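PDB 6T8S: pilin from Clostridioides difficile, which is the major type IV pilin PilA1, the subunit that probably polymerises into the bacterium's type IV pilus fibres. Local coordinates for residues A[17-22]-A[62-67]; A[21-26]-A[133-138]; A[27-32]-A[51-56]; A[41-46]-A[69-74]. All coordinates share one frame; numbering follows the deposited sequence. Where two conformers were deposited one is given.

Contact 1. Residues A[17-22]-A[62-67]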
loop_
_atom_site.group_PDB
_atom_site.type_symbol
_atom_site.label_atom_id
_atom_site.label_comp_id
_atom_site.label_asym_id
_atom_site.label_seq_id
_atom_site.Cartn_x
_atom_site.Cartn_y
_atom_site.Cartn_z
ATOM N N ALA A 17 -8.187 -8.290 -4.449
ATOM C CA ALA A 17 -9.357 -7.388 -4.308
ATOM C C ALA A 17 -9.407 -6.839 -2.878
ATOM O O ALA A 17 -9.743 -5.662 -2.697
ATOM C CB ALA A 17 -10.633 -8.104 -4.677
ATOM N N SER A 18 -9.099 -7.659 -1.870
ATOM C CA SER A 18 -9.060 -7.251 -0.444
ATOM C C SER A 18 -8.053 -6.114 -0.218
ATOM O O SER A 18 -8.382 -5.140 0.476
ATOM C CB SER A 18 -8.795 -8.438 0.434
ATOM O OG SER A 18 -8.873 -8.066 1.787
ATOM N N VAL A 19 -6.873 -6.198 -0.819
ATOM C CA VAL A 19 -5.866 -5.108 -0.740
ATOM C C VAL A 19 -6.422 -3.848 -1.413
ATOM O O VAL A 19 -6.273 -2.744 -0.854
ATOM C CB VAL A 19 -4.528 -5.550 -1.352
ATOM C CG1 VAL A 19 -3.551 -4.387 -1.428
ATOM C CG2 VAL A 19 -3.953 -6.720 -0.565
ATOM N N GLU A 20 -7.077 -3.991 -2.559
ATOM C CA GLU A 20 -7.692 -2.841 -3.276
ATOM C C GLU A 20 -8.723 -2.158 -2.369
ATOM O O GLU A 20 -8.770 -0.917 -2.360
ATOM C CB GLU A 20 -8.375 -3.312 -4.557
ATOM C CG GLU A 20 -7.429 -3.851 -5.597
ATOM C CD GLU A 20 -8.125 -4.447 -6.801
ATOM O OE1 GLU A 20 -9.358 -4.266 -6.938
ATOM O OE2 GLU A 20 -7.424 -5.057 -7.627
ATOM N N SER A 21 -9.546 -2.929 -1.653
ATOM C CA SER A 21 -10.584 -2.375 -0.735
ATOM C C SER A 21 -9.909 -1.623 0.423
ATOM O O SER A 21 -10.320 -0.490 0.760
ATOM C CB SER A 21 -11.511 -3.448 -0.234
ATOM O OG SER A 21 -12.511 -2.899 0.618
ATOM N N ASP A 22 -8.877 -2.220 1.016
ATOM C CA ASP A 22 -8.071 -1.557 2.074
ATOM C C ASP A 22 -7.468 -0.265 1.518
ATOM O O ASP A 22 -7.540 0.754 2.213
ATOM C CB ASP A 22 -7.002 -2.505 2.624
ATOM C CG ASP A 22 -7.547 -3.666 3.434
ATOM O OD1 ASP A 22 -8.752 -3.625 3.813
ATOM O OD2 ASP A 22 -6.757 -4.608 3.696
ATOM N N ASP A 62 -5.013 -3.864 9.263
ATOM C CA ASP A 62 -3.797 -4.274 10.016
ATOM C C ASP A 62 -2.806 -4.928 9.040
ATOM O O ASP A 62 -1.688 -4.396 8.868
ATOM C CB ASP A 62 -4.189 -5.207 11.166
ATOM C CG ASP A 62 -3.011 -5.752 11.956
ATOM O OD1 ASP A 62 -2.049 -4.996 12.172
ATOM O OD2 ASP A 62 -3.064 -6.935 12.334
ATOM N N LYS A 63 -3.214 -6.033 8.421
ATOM C CA LYS A 63 -2.359 -6.817 7.493
ATOM C C LYS A 63 -3.089 -6.967 6.161
ATOM O O LYS A 63 -4.341 -7.084 6.160
ATOM C CB LYS A 63 -2.063 -8.214 8.037
ATOM C CG LYS A 63 -1.168 -8.267 9.266
ATOM C CD LYS A 63 -1.010 -9.675 9.829
ATOM C CE LYS A 63 -0.393 -10.669 8.860
ATOM N NZ LYS A 63 1.045 -10.395 8.621
ATOM N N ALA A 64 -2.327 -6.990 5.079
ATOM C CA ALA A 64 -2.837 -7.247 3.717
ATOM C C ALA A 64 -3.104 -8.747 3.557
ATOM O O ALA A 64 -2.346 -9.559 4.107
ATOM C CB ALA A 64 -1.854 -6.729 2.707
ATOM N N ASP A 65 -4.131 -9.122 2.793
ATOM C CA ASP A 65 -4.447 -10.549 2.510
ATOM C C ASP A 65 -3.357 -11.196 1.639
ATOM O O ASP A 65 -3.296 -12.436 1.605
ATOM C CB ASP A 65 -5.834 -10.677 1.888
ATOM C CG ASP A 65 -6.964 -10.662 2.904
ATOM O OD1 ASP A 65 -6.688 -10.475 4.100
ATOM O OD2 ASP A 65 -8.107 -10.902 2.492
ATOM N N ILE A 66 -2.499 -10.408 0.984
ATOM C CA ILE A 66 -1.355 -10.917 0.164
ATOM C C ILE A 66 -0.101 -11.062 1.044
ATOM O O ILE A 66 0.940 -11.485 0.506
ATOM C CB ILE A 66 -1.098 -10.017 -1.061
ATOM C CG1 ILE A 66 -0.768 -8.577 -0.654
ATOM C CG2 ILE A 66 -2.267 -10.101 -2.037
ATOM C CD1 ILE A 66 -0.465 -7.647 -1.803
ATOM N N GLY A 67 -0.207 -10.761 2.335
ATOM C CA GLY A 67 0.912 -10.767 3.303
ATOM C C GLY A 67 1.360 -9.358 3.644
ATOM O O GLY A 67 1.269 -8.475 2.765
HETATM O O HOH W 1 -6.313 -7.172 2.508
#

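Contact 2. Residues A[21-26]-A[133-138]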
loop_
_atom_site.group_PDB
_atom_site.type_symbol
_atom_site.label_atom_id
_atom_site.label_comp_id
_atom_site.label_asym_id
_atom_site.label_seq_id
_atom_site.Cartn_x
_atom_site.Cartn_y
_atom_site.Cartn_z
ATOM N N SER A 21 -9.546 -2.929 -1.653
ATOM C CA SER A 21 -10.584 -2.375 -0.735
ATOM C C SER A 21 -9.909 -1.623 0.423
ATOM O O SER A 21 -10.320 -0.490 0.760
ATOM C CB SER A 21 -11.511 -3.448 -0.234
ATOM O OG SER A 21 -12.511 -2.899 0.618
ATOM N N ASP A 22 -8.877 -2.220 1.016
ATOM C CA ASP A 22 -8.071 -1.557 2.074
ATOM C C ASP A 22 -7.468 -0.265 1.518
ATOM O O ASP A 22 -7.540 0.754 2.213
ATOM C CB ASP A 22 -7.002 -2.505 2.624
ATOM C CG ASP A 22 -7.547 -3.666 3.434
ATOM O OD1 ASP A 22 -8.752 -3.625 3.813
ATOM O OD2 ASP A 22 -6.757 -4.608 3.696
ATOM N N TYR A 23 -6.876 -0.310 0.329
ATOM C CA TYR A 23 -6.242 0.857 -0.335
ATOM C C TYR A 23 -7.256 2.008 -0.436
ATOM O O TYR A 23 -6.941 3.154 -0.082
ATOM C CB TYR A 23 -5.698 0.432 -1.701
ATOM C CG TYR A 23 -5.249 1.579 -2.566
ATOM C CD1 TYR A 23 -3.995 2.112 -2.366
ATOM C CD2 TYR A 23 -6.054 2.135 -3.547
ATOM C CE1 TYR A 23 -3.538 3.177 -3.117
ATOM C CE2 TYR A 23 -5.600 3.195 -4.331
ATOM C CZ TYR A 23 -4.336 3.718 -4.103
ATOM O OH TYR A 23 -3.797 4.762 -4.804
ATOM N N SER A 24 -8.463 1.702 -0.921
ATOM C CA SER A 24 -9.544 2.693 -1.135
ATOM C C SER A 24 -9.952 3.350 0.191
ATOM O O SER A 24 -10.047 4.603 0.233
ATOM C CB SER A 24 -10.727 2.054 -1.814
ATOM O OG SER A 24 -11.685 3.043 -2.103
ATOM N N SER A 25 -10.182 2.547 1.231
ATOM C CA SER A 25 -10.581 3.009 2.584
ATOM C C SER A 25 -9.475 3.888 3.183
ATOM O O SER A 25 -9.779 4.944 3.742
ATOM C CB SER A 25 -10.925 1.844 3.472
ATOM O OG SER A 25 -12.126 1.205 3.043
ATOM N N VAL A 26 -8.225 3.448 3.097
ATOM C CA VAL A 26 -7.074 4.199 3.673
ATOM C C VAL A 26 -6.902 5.505 2.889
ATOM O O VAL A 26 -6.607 6.539 3.524
ATOM C CB VAL A 26 -5.788 3.352 3.668
ATOM C CG1 VAL A 26 -4.573 4.186 4.041
ATOM C CG2 VAL A 26 -5.923 2.157 4.587
ATOM N N LEU A 133 6.022 -4.150 -0.588
ATOM C CA LEU A 133 5.378 -3.520 -1.762
ATOM C C LEU A 133 4.928 -2.117 -1.350
ATOM O O LEU A 133 4.666 -1.894 -0.159
ATOM C CB LEU A 133 4.181 -4.380 -2.204
ATOM C CG LEU A 133 3.575 -4.027 -3.562
ATOM C CD1 LEU A 133 4.458 -4.476 -4.702
ATOM C CD2 LEU A 133 2.183 -4.626 -3.722
ATOM N N TYR A 134 4.841 -1.211 -2.319
ATOM C CA TYR A 134 4.516 0.213 -2.116
ATOM C C TYR A 134 3.415 0.632 -3.096
ATOM O O TYR A 134 3.541 0.347 -4.291
ATOM C CB TYR A 134 5.787 1.039 -2.309
ATOM C CG TYR A 134 6.898 0.663 -1.369
ATOM C CD1 TYR A 134 6.963 1.186 -0.087
ATOM C CD2 TYR A 134 7.857 -0.261 -1.749
ATOM C CE1 TYR A 134 7.997 0.848 0.776
ATOM C CE2 TYR A 134 8.886 -0.624 -0.894
ATOM C CZ TYR A 134 8.960 -0.059 0.366
ATOM O OH TYR A 134 9.968 -0.429 1.217
ATOM N N ILE A 135 2.366 1.296 -2.596
ATOM C CA ILE A 135 1.286 1.856 -3.465
ATOM C C ILE A 135 1.098 3.338 -3.134
ATOM O O ILE A 135 0.741 3.676 -1.993
ATOM C CB ILE A 135 -0.043 1.079 -3.371
ATOM C CG1 ILE A 135 0.149 -0.440 -3.451
ATOM C CG2 ILE A 135 -0.979 1.573 -4.468
ATOM C CD1 ILE A 135 -1.135 -1.245 -3.351
ATOM N N VAL A 136 1.304 4.200 -4.125
ATOM C CA VAL A 136 1.101 5.665 -3.952
ATOM C C VAL A 136 -0.375 5.912 -3.606
ATOM O O VAL A 136 -1.244 5.429 -4.371
ATOM C CB VAL A 136 1.506 6.440 -5.211
ATOM C CG1 VAL A 136 1.171 7.915 -5.082
ATOM C CG2 VAL A 136 2.987 6.255 -5.511
ATOM N N LEU A 137 -0.637 6.633 -2.515
ATOM C CA LEU A 137 -2.013 7.054 -2.096
ATOM C C LEU A 137 -2.316 8.472 -2.590
ATOM O O LEU A 137 -3.419 8.693 -3.139
ATOM C CB LEU A 137 -2.107 7.039 -0.573
ATOM C CG LEU A 137 -2.157 5.668 0.083
ATOM C CD1 LEU A 137 -2.026 5.806 1.594
ATOM C CD2 LEU A 137 -3.451 4.955 -0.267
ATOM N N ILE A 138 -1.384 9.395 -2.360
ATOM C CA ILE A 138 -1.557 10.846 -2.660
ATOM C C ILE A 138 -0.330 11.298 -3.445
ATOM O O ILE A 138 0.777 11.218 -2.911
ATOM C CB ILE A 138 -1.789 11.685 -1.387
ATOM C CG1 ILE A 138 -2.950 11.141 -0.545
ATOM C CG2 ILE A 138 -1.985 13.152 -1.764
ATOM C CD1 ILE A 138 -3.219 11.889 0.746
#

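Contact 3. Residues A[27-32]-A[51-56]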
loop_
_atom_site.group_PDB
_atom_site.type_symbol
_atom_site.label_atom_id
_atom_site.label_comp_id
_atom_site.label_asym_id
_atom_site.label_seq_id
_atom_site.Cartn_x
_atom_site.Cartn_y
_atom_site.Cartn_z
ATOM N N LYS A 27 -7.045 5.465 1.565
ATOM C CA LYS A 27 -6.856 6.666 0.714
ATOM C C LYS A 27 -7.869 7.745 1.128
ATOM O O LYS A 27 -7.473 8.919 1.218
ATOM C CB LYS A 27 -6.980 6.334 -0.774
ATOM C CG LYS A 27 -6.789 7.532 -1.689
ATOM C CD LYS A 27 -6.588 7.186 -3.134
ATOM C CE LYS A 27 -6.560 8.424 -4.004
ATOM N NZ LYS A 27 -6.724 8.070 -5.427
ATOM N N SER A 28 -9.136 7.382 1.324
ATOM C CA SER A 28 -10.212 8.342 1.690
ATOM C C SER A 28 -9.901 8.980 3.053
ATOM O O SER A 28 -9.980 10.240 3.187
ATOM C CB SER A 28 -11.565 7.666 1.682
ATOM O OG SER A 28 -12.589 8.642 1.765
ATOM N N ALA A 29 -9.515 8.160 4.031
ATOM C CA ALA A 29 -9.151 8.609 5.393
ATOM C C ALA A 29 -7.924 9.526 5.313
ATOM O O ALA A 29 -7.901 10.561 6.036
ATOM C CB ALA A 29 -8.910 7.424 6.296
ATOM N N ALA A 30 -6.920 9.164 4.508
ATOM C CA ALA A 30 -5.664 9.946 4.401
ATOM C C ALA A 30 -5.975 11.331 3.819
ATOM O O ALA A 30 -5.389 12.321 4.277
ATOM C CB ALA A 30 -4.649 9.227 3.560
ATOM N N LEU A 31 -6.831 11.388 2.804
ATOM C CA LEU A 31 -7.185 12.679 2.153
ATOM C C LEU A 31 -7.879 13.598 3.166
ATOM O O LEU A 31 -7.593 14.821 3.149
ATOM C CB LEU A 31 -8.033 12.407 0.912
ATOM C CG LEU A 31 -7.236 11.961 -0.310
ATOM C CD1 LEU A 31 -8.147 11.328 -1.342
ATOM C CD2 LEU A 31 -6.453 13.125 -0.910
ATOM N N SER A 32 -8.765 13.041 4.003
ATOM C CA SER A 32 -9.460 13.749 5.114
ATOM C C SER A 32 -8.427 14.355 6.073
ATOM O O SER A 32 -8.459 15.586 6.308
ATOM C CB SER A 32 -10.391 12.839 5.871
ATOM O OG SER A 32 -11.568 12.561 5.139
ATOM N N SER A 51 -2.492 3.631 12.920
ATOM C CA SER A 51 -3.162 4.306 14.064
ATOM C C SER A 51 -3.154 5.839 13.887
ATOM O O SER A 51 -4.047 6.500 14.488
ATOM C CB SER A 51 -2.568 3.857 15.388
ATOM O OG SER A 51 -1.276 4.403 15.525
ATOM N N VAL A 52 -2.242 6.406 13.078
ATOM C CA VAL A 52 -2.245 7.861 12.733
ATOM C C VAL A 52 -3.622 8.256 12.155
ATOM O O VAL A 52 -4.055 9.413 12.380
ATOM C CB VAL A 52 -1.093 8.227 11.773
ATOM C CG1 VAL A 52 -1.244 7.572 10.410
ATOM C CG2 VAL A 52 -0.925 9.732 11.618
ATOM N N LEU A 53 -4.317 7.338 11.479
ATOM C CA LEU A 53 -5.652 7.616 10.857
ATOM C C LEU A 53 -6.819 7.196 11.762
ATOM O O LEU A 53 -7.970 7.214 11.264
ATOM C CB LEU A 53 -5.742 6.876 9.521
ATOM C CG LEU A 53 -4.759 7.290 8.430
ATOM C CD1 LEU A 53 -5.007 6.466 7.180
ATOM C CD2 LEU A 53 -4.864 8.769 8.101
ATOM N N GLU A 54 -6.599 6.874 13.044
ATOM C CA GLU A 54 -7.623 6.165 13.863
ATOM C C GLU A 54 -8.899 7.006 14.044
ATOM O O GLU A 54 -9.980 6.403 14.171
ATOM C CB GLU A 54 -7.089 5.811 15.248
ATOM C CG GLU A 54 -8.004 4.870 16.006
ATOM C CD GLU A 54 -7.294 4.085 17.093
ATOM O OE1 GLU A 54 -6.274 4.597 17.611
ATOM O OE2 GLU A 54 -7.760 2.975 17.411
ATOM N N THR A 55 -8.789 8.336 14.121
ATOM C CA THR A 55 -9.989 9.209 14.300
ATOM C C THR A 55 -10.906 9.040 13.079
ATOM O O THR A 55 -12.148 9.166 13.245
ATOM C CB THR A 55 -9.589 10.670 14.553
ATOM O OG1 THR A 55 -8.711 10.675 15.674
ATOM C CG2 THR A 55 -10.773 11.570 14.838
ATOM N N TYR A 56 -10.350 8.729 11.899
ATOM C CA TYR A 56 -11.064 8.785 10.593
ATOM C C TYR A 56 -11.595 7.410 10.156
ATOM O O TYR A 56 -12.354 7.368 9.173
ATOM C CB TYR A 56 -10.154 9.352 9.503
ATOM C CG TYR A 56 -9.759 10.792 9.716
ATOM C CD1 TYR A 56 -10.546 11.825 9.233
ATOM C CD2 TYR A 56 -8.617 11.132 10.431
ATOM C CE1 TYR A 56 -10.196 13.154 9.417
ATOM C CE2 TYR A 56 -8.263 12.457 10.633
ATOM C CZ TYR A 56 -9.051 13.476 10.120
ATOM O OH TYR A 56 -8.727 14.792 10.325
#

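Contact 4. Residues A[41-46]-A[69-74]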
loop_
_atom_site.group_PDB
_atom_site.type_symbol
_atom_site.label_atom_id
_atom_site.label_comp_id
_atom_site.label_asym_id
_atom_site.label_seq_id
_atom_site.Cartn_x
_atom_site.Cartn_y
_atom_site.Cartn_z
ATOM N N PRO A 41 -0.418 12.321 6.462
ATOM C CA PRO A 41 -0.391 11.412 7.602
ATOM C C PRO A 41 0.707 10.358 7.406
ATOM O O PRO A 41 0.703 9.698 6.390
ATOM C CB PRO A 41 -1.758 10.722 7.597
ATOM C CG PRO A 41 -2.173 10.784 6.142
ATOM C CD PRO A 41 -1.584 12.076 5.602
ATOM N N VAL A 42 1.602 10.224 8.380
ATOM C CA VAL A 42 2.676 9.193 8.316
ATOM C C VAL A 42 2.673 8.392 9.609
ATOM O O VAL A 42 2.336 8.943 10.669
ATOM C CB VAL A 42 4.052 9.823 8.049
ATOM C CG1 VAL A 42 4.111 10.463 6.680
ATOM C CG2 VAL A 42 4.427 10.808 9.139
ATOM N N THR A 43 3.063 7.124 9.521
ATOM C CA THR A 43 3.325 6.264 10.695
ATOM C C THR A 43 4.514 6.875 11.425
ATOM O O THR A 43 5.479 7.268 10.790
ATOM C CB THR A 43 3.575 4.809 10.282
ATOM O OG1 THR A 43 2.444 4.331 9.547
ATOM C CG2 THR A 43 3.823 3.891 11.461
ATOM N N PRO A 44 4.472 7.018 12.765
ATOM C CA PRO A 44 5.639 7.505 13.499
ATOM C C PRO A 44 6.883 6.652 13.199
ATOM O O PRO A 44 6.757 5.441 13.039
ATOM C CB PRO A 44 5.241 7.361 14.969
ATOM C CG PRO A 44 3.709 7.374 14.961
ATOM C CD PRO A 44 3.318 6.750 13.634
ATOM N N ASP A 45 8.043 7.304 13.133
ATOM C CA ASP A 45 9.361 6.645 12.943
ATOM C C ASP A 45 9.476 5.486 13.927
ATOM O O ASP A 45 9.185 5.689 15.123
ATOM C CB ASP A 45 10.531 7.602 13.185
ATOM C CG ASP A 45 10.820 8.573 12.055
ATOM O OD1 ASP A 45 10.197 8.442 10.980
ATOM O OD2 ASP A 45 11.684 9.448 12.257
ATOM N N GLY A 46 9.908 4.325 13.445
ATOM C CA GLY A 46 10.201 3.146 14.278
ATOM C C GLY A 46 8.977 2.305 14.576
ATOM O O GLY A 46 9.108 1.379 15.380
ATOM N N LYS A 69 2.292 -6.281 7.025
ATOM C CA LYS A 69 1.615 -5.220 7.814
ATOM C C LYS A 69 1.596 -3.923 7.003
ATOM O O LYS A 69 2.531 -3.664 6.228
ATOM C CB LYS A 69 2.342 -4.975 9.137
ATOM C CG LYS A 69 2.088 -6.021 10.213
ATOM C CD LYS A 69 2.878 -5.757 11.475
ATOM C CE LYS A 69 3.036 -6.992 12.336
ATOM N NZ LYS A 69 3.637 -6.653 13.646
ATOM N N TYR A 70 0.569 -3.103 7.200
ATOM C CA TYR A 70 0.460 -1.785 6.539
ATOM C C TYR A 70 1.216 -0.744 7.372
ATOM O O TYR A 70 1.208 -0.834 8.618
ATOM C CB TYR A 70 -1.005 -1.361 6.407
ATOM C CG TYR A 70 -1.859 -2.176 5.467
ATOM C CD1 TYR A 70 -1.573 -2.241 4.114
ATOM C CD2 TYR A 70 -3.006 -2.820 5.911
ATOM C CE1 TYR A 70 -2.372 -2.955 3.235
ATOM C CE2 TYR A 70 -3.822 -3.533 5.045
ATOM C CZ TYR A 70 -3.509 -3.596 3.698
ATOM O OH TYR A 70 -4.295 -4.289 2.819
ATOM N N LYS A 71 1.798 0.248 6.703
ATOM C CA LYS A 71 2.195 1.532 7.341
ATOM C C LYS A 71 2.180 2.635 6.282
ATOM O O LYS A 71 2.078 2.311 5.086
ATOM C CB LYS A 71 3.537 1.387 8.079
ATOM C CG LYS A 71 4.782 1.275 7.227
ATOM C CD LYS A 71 6.079 1.279 8.080
ATOM C CE LYS A 71 6.540 2.664 8.492
ATOM N NZ LYS A 71 7.743 2.659 9.368
ATOM N N LEU A 72 2.244 3.889 6.722
ATOM C CA LEU A 72 2.227 5.077 5.844
ATOM C C LEU A 72 3.603 5.737 5.898
ATOM O O LEU A 72 4.081 5.985 7.028
ATOM C CB LEU A 72 1.147 6.048 6.328
ATOM C CG LEU A 72 -0.292 5.563 6.163
ATOM C CD1 LEU A 72 -1.255 6.541 6.803
ATOM C CD2 LEU A 72 -0.633 5.372 4.703
ATOM N N ILE A 73 4.187 5.990 4.729
ATOM C CA ILE A 73 5.505 6.660 4.580
ATOM C C ILE A 73 5.388 7.810 3.579
ATOM O O ILE A 73 4.526 7.781 2.665
ATOM C CB ILE A 73 6.612 5.664 4.189
ATOM C CG1 ILE A 73 6.416 5.101 2.779
ATOM C CG2 ILE A 73 6.741 4.583 5.263
ATOM C CD1 ILE A 73 7.547 4.213 2.293
ATOM N N LYS A 74 6.278 8.781 3.722
ATOM C CA LYS A 74 6.420 9.876 2.743
ATOM C C LYS A 74 7.619 9.529 1.861
ATOM O O LYS A 74 8.683 9.162 2.410
ATOM C CB LYS A 74 6.524 11.210 3.485
ATOM C CG LYS A 74 6.651 12.422 2.578
ATOM C CD LYS A 74 6.265 13.717 3.250
ATOM C CE LYS A 74 7.051 14.901 2.726
ATOM N NZ LYS A 74 6.923 16.073 3.625
HETATM O O HOH W 2 6.412 6.641 8.154
#

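Contact 1. Residues A[17-22]-A[62-67]
Val19 of the long helix 9-37 packs on Ile66 of the loop that leads into the sheet, in a contact that is apolar on its inner side and polar and watery on its outer one. On the inner side Val19 pushes one methyl, CG2, against the loop. That methyl lies 3.7 Å from Ile66 CG1 and 3.9 Å from Ala64 CB, and the valine and isoleucine side chains cross at about a right angle. With its CG1 turned between the backbone N and the carbonyl carbon (chi1 60°), Ile66 lays its long branch against this methyl. The type I turn from Ala64 to Gly67 buries Ile66 and sets the solvent-exposed Asp65 facing Ser18. There Ser18 OG approaches Asp65 OD2 at 3.0 Å, at most a weak hydrogen bond, since the hydroxyl has another acceptor within reach. A water adds a three-way link: it gives a proton to Asp22 OD2 at 2.9 Å, accepts Asp65 N at 2.9 Å and bonds Ser18 OG at 2.8 Å. Asp22 OD2 also holds the hydroxyl of Tyr70. Around this joint, Val19 and Ala64 both rest on Ile83 of strand 78-83, while Ile66 reaches Val90 and Leu92 of strand 90-92.

Contact 2. Residues A[21-26]-A[133-138]
Tyr23 reaches from helix 9-37 to the backbone of strand 128-138 and gives its hydroxyl proton to Val136 O, with OH and O 2.7 Å apart. The oxygen sits level with the ring, off its rim, and the hydroxyl comes in the plane of the carbonyl at a C=O...donor angle of 149°. Holding CG anti to the backbone N (chi1 170°) swings the ring off the helix and across to the strand. Packing is tight at CE1, where two methyls meet the same ring carbon: Ile135 CG2 at 3.3 Å and Leu137 CD2 at 3.4 Å from Tyr23 CE1. Both methyls come at the ring obliquely, and the Leu137 side chain runs past the tyrosine in the opposite direction. One helical turn on, the fit is easier: Val26 CG1 meets Leu137 CD1 at 3.9 Å. The solvent side is the back of the helix, where Ser21, Ser24 and Ser25 are exposed and make no contact with 133-138. Leu137 and Ile138 share Leu79 as their partner, which makes a classic beta bulge at the corner where the strand turns. Leu72 also packs on Leu137 from strand 70-75. Tyr23, Ile135 and Leu137 fill the interface here, and a long N-terminal helix laid against an antiparallel sheet is the hallmark of the type IV pilin fold.

Contact 3. Residues A[27-32]-A[51-56]
Ala29 and Tyr56 meet where the helix and the 51-56 loop come nearest, their CA atoms 5.5 Å apart. The short alanine lets the loop approach: its CB lies 3.9 Å from Tyr56 CB, so the two side chains touch at their first carbons. From there the tyrosine ring climbs along the helix toward its C-terminal end. Its CG stands anti to the carbonyl carbon (chi1 -65°), which brings one ring face over the helix backbone, with Ala29 O 4.1 Å above the plane and displaced toward the rim. A turn later Ser32 CB comes to 3.5 Å from Tyr56 CD1, approaching the ring obliquely. The ring thus runs alongside the last turn of this segment, and its hydroxyl goes on to bond Asp36 further up the same helix. Leu53 splits its two methyls over Ala29 and Ala30. Leu53 CD1 faces Ala29 CB at 4.1 Å, while CD2 rests on the backbone at Ala30 CA, 4.0 Å away. Leu53 also packs on Tyr33 of the same helix, on Pro41 and on Leu72 of strand 70-75, so one leucine joins the loop to both helix and sheet. Ala30 and Leu31 also touch Ile138 of strand 128-138. No hydrogen bond passes directly between 27-32 and 51-56. Their adhesion is therefore by van der Waals contact and burial of apolar surface, and the tyrosine's polar attachment is made beyond the two segments, at Asp36.

Contact 4. Residues A[41-46]-A[69-74]
Leu72 O is gripped by two donors: Thr43 N donates to it at 2.9 Å, and a water donates to it at 2.7 Å. The amide arrives tilted 29° from the carbonyl plane, and the same water also gives a proton to Thr43 O, forming a bridge between the two backbones. The threonine side chain answers in the other direction. With OG1 anti to the carbonyl carbon (chi1 -57°), its oxygen accepts Leu72 N at 2.9 Å in an almost straight bond, the N-H...acceptor angle being 179°. One residue of the loop thus takes up both the N-H and the C=O of Leu72, and OG1 has a further bond to Gly49 O. Van der Waals contacts flank this pair. Leu72 CB lies 3.7 Å from Pro41 O, a carbonyl oxygen buried here without a hydrogen-bond partner, and Val42 CG1 reaches Lys74 CB at 4.1 Å, the two side chains crossing at a slant. Lys71 CB sits 3.5 Å from Thr43 OG1, and Lys71 NZ hydrogen-bonds to Gln47 O. Strand 70-75 pairs with strand 78-83 through Lys71 and Ile73, the residues that alternate with Leu72. The outcome is that the loop serves the strand edge as a stand-in for a neighbouring strand: a side-chain oxygen and a main-chain N-H satisfy the polar atoms of Leu72, with a water as second donor to its oxygen, leaving its side chain to the core.

How the contacts relate
From the N terminus, helix 9-37 supplies three first segments in turn. Contact 1 closes the loop from 17-22 to 62-67, and contact 3, from 27-32 to 51-56, is nested within it. Contact 4 joins 41-46 to 69-74 and crosses both, its segments alternating with theirs. Contact 2 runs from 21-26 to 133-138, enclosing contacts 3 and 4 and sharing Ser21 and Asp22 with contact 1. Leu72 of contact 4 meets Leu137 of contact 2 and Leu53 of contact 3, while Tyr70 links back to contact 1 through its hydroxyl and its backbone N. Together they tie the helix, the loop after it, strand 70-75 and the C-terminal strand 128-138 round one core.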